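Local coordinates for protein putative fructose-bisphosphate aldolase (PDB 3PM6) that is a putative class II aldolase built as a zinc-binding TIM barrel, with two subunits in its assembly, at residues Glu38-Ile43 with Ser68-Thr73. Residues are numbered along the deposited sequence; the frame is centred on the assembly and turned at random.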
loop_
_atom_site.group_PDB
_atom_site.type_symbol
_atom_site.label_atom_id
_atom_site.label_comp_id
_atom_site.label_asym_id
_atom_site.label_seq_id
_atom_site.Cartn_x
_atom_site.Cartn_y
_atom_site.Cartn_z
ATOM N N GLU A 38 2.066 -1.941 5.333
ATOM C CA GLU A 38 2.285 -2.156 6.750
ATOM C C GLU A 38 3.243 -1.100 7.333
ATOM O O GLU A 38 3.041 -0.611 8.438
ATOM C CB GLU A 38 2.811 -3.569 7.042
ATOM C CG GLU A 38 1.842 -4.682 6.684
ATOM C CD GLU A 38 2.105 -5.298 5.308
ATOM O OE1 GLU A 38 2.444 -4.553 4.363
ATOM O OE2 GLU A 38 1.951 -6.529 5.172
ATOM N N GLY A 39 4.300 -0.780 6.595
ATOM C CA GLY A 39 5.272 0.198 7.064
ATOM C C GLY A 39 4.690 1.598 7.077
ATOM O O GLY A 39 4.974 2.375 7.987
ATOM N N ILE A 40 3.872 1.915 6.064
ATOM C CA ILE A 40 3.164 3.204 5.989
ATOM C C ILE A 40 2.261 3.336 7.238
ATOM O O ILE A 40 2.284 4.351 7.924
ATOM C CB ILE A 40 2.368 3.335 4.646
ATOM C CG1 ILE A 40 3.323 3.459 3.440
ATOM C CG2 ILE A 40 1.337 4.475 4.692
ATOM C CD1 ILE A 40 2.700 3.056 2.102
ATOM N N LEU A 41 1.517 2.285 7.554
ATOM C CA LEU A 41 0.587 2.331 8.691
ATOM C C LEU A 41 1.358 2.429 9.989
ATOM O O LEU A 41 0.979 3.213 10.867
ATOM C CB LEU A 41 -0.332 1.102 8.723
ATOM C CG LEU A 41 -1.431 1.192 7.672
ATOM C CD1 LEU A 41 -2.314 -0.055 7.677
ATOM C CD2 LEU A 41 -2.273 2.455 7.905
ATOM N N ALA A 42 2.430 1.646 10.107
ATOM C CA ALA A 42 3.301 1.721 11.294
ATOM C C ALA A 42 3.790 3.136 11.555
ATOM O O ALA A 42 3.783 3.599 12.712
ATOM C CB ALA A 42 4.482 0.722 11.189
ATOM N N ILE A 43 4.194 3.844 10.498
ATOM C CA ILE A 43 4.668 5.227 10.658
ATOM C C ILE A 43 3.577 6.222 11.074
ATOM O O ILE A 43 3.791 7.011 11.991
ATOM C CB ILE A 43 5.334 5.802 9.376
ATOM C CG1 ILE A 43 6.630 5.049 9.043
ATOM C CG2 ILE A 43 5.622 7.296 9.555
ATOM C CD1 ILE A 43 7.001 5.167 7.538
ATOM N N SER A 68 2.334 3.907 -9.609
ATOM C CA SER A 68 1.963 4.976 -8.685
ATOM C C SER A 68 1.254 4.487 -7.405
ATOM O O SER A 68 0.930 5.300 -6.549
ATOM C CB SER A 68 1.206 6.130 -9.401
ATOM O OG SER A 68 -0.102 5.747 -9.801
ATOM N N LEU A 69 1.087 3.173 -7.239
ATOM C CA LEU A 69 0.340 2.636 -6.079
ATOM C C LEU A 69 0.861 2.919 -4.670
ATOM O O LEU A 69 0.090 3.322 -3.814
ATOM C CB LEU A 69 0.093 1.120 -6.189
ATOM C CG LEU A 69 -1.295 0.792 -6.745
ATOM C CD1 LEU A 69 -1.664 -0.640 -6.379
ATOM C CD2 LEU A 69 -2.293 1.778 -6.153
ATOM N N LEU A 70 2.130 2.640 -4.392
ATOM C CA LEU A 70 2.651 2.938 -3.060
ATOM C C LEU A 70 2.767 4.430 -2.876
ATOM O O LEU A 70 2.532 4.948 -1.777
ATOM C CB LEU A 70 4.016 2.281 -2.848
ATOM C CG LEU A 70 3.925 0.835 -2.412
ATOM C CD1 LEU A 70 5.262 0.138 -2.530
ATOM C CD2 LEU A 70 3.401 0.783 -0.961
ATOM N N VAL A 71 3.159 5.123 -3.946
ATOM C CA VAL A 71 3.329 6.574 -3.889
ATOM C C VAL A 71 1.983 7.197 -3.474
ATOM O O VAL A 71 1.938 7.998 -2.533
ATOM C CB VAL A 71 3.822 7.148 -5.234
ATOM C CG1 VAL A 71 3.847 8.669 -5.240
ATOM C CG2 VAL A 71 5.161 6.615 -5.581
ATOM N N ARG A 72 0.902 6.790 -4.158
ATOM C CA ARG A 72 -0.436 7.343 -3.959
ATOM C C ARG A 72 -0.990 6.981 -2.573
ATOM O O ARG A 72 -1.540 7.826 -1.881
ATOM C CB ARG A 72 -1.397 6.852 -5.058
ATOM N N THR A 73 -0.846 5.723 -2.187
ATOM C CA THR A 73 -1.212 5.270 -0.846
ATOM C C THR A 73 -0.481 6.068 0.227
ATOM O O THR A 73 -1.103 6.573 1.136
ATOM C CB THR A 73 -0.878 3.792 -0.652
ATOM O OG1 THR A 73 -1.464 3.041 -1.727
ATOM C CG2 THR A 73 -1.415 3.285 0.692
#
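Ile40 meets Leu70 and Thr73 through the end of its longer branch, in a contact that is wholly apolar. Its CD1 atom lies 3.9 Å from Leu70 CD2, and a looser approach of 4.4 Å separates Ile40 CD1 from Thr73 CG2; no hydrogen bond spans the two segments. Ile40 CG1 stands anti to the carbonyl carbon (chi1 -69°) and the chain continues extended (chi2 158°), carrying the terminal methyl toward helix 69-80. Leu70 CB does not head for the other helix, but its CD2 end comes closer and meets Ile40 at a slant. The nearest alpha carbons, Ile40 CA and Thr73 CA, are 8.4 Å apart. The segments bury 114 Å², summed over both sides, and all three participants are buried.

Thr73 OG1 lies 2.6 Å from Leu69 O, with the donor tilted 26° out of the carbonyl plane, a bond that would hold the side-chain rotation with CG2 turned to Ile40. Thr73 N reaches the same oxygen from the opposite face. Thr73 OG1 is also hydrogen-bonded to Thr73 OG1 of the second subunit, and Leu70 packs on Leu37 of that subunit, placing the contact beside the dimer interface.

Ile40 continues onto Ala74 and Ala77, packing neighbouring outer helices of the closed eight-stranded parallel (TIM) barrel: helix 37-49 follows strand 29-33, and helix 69-80 comes after strand 54-58 and the intervening helix 60-66.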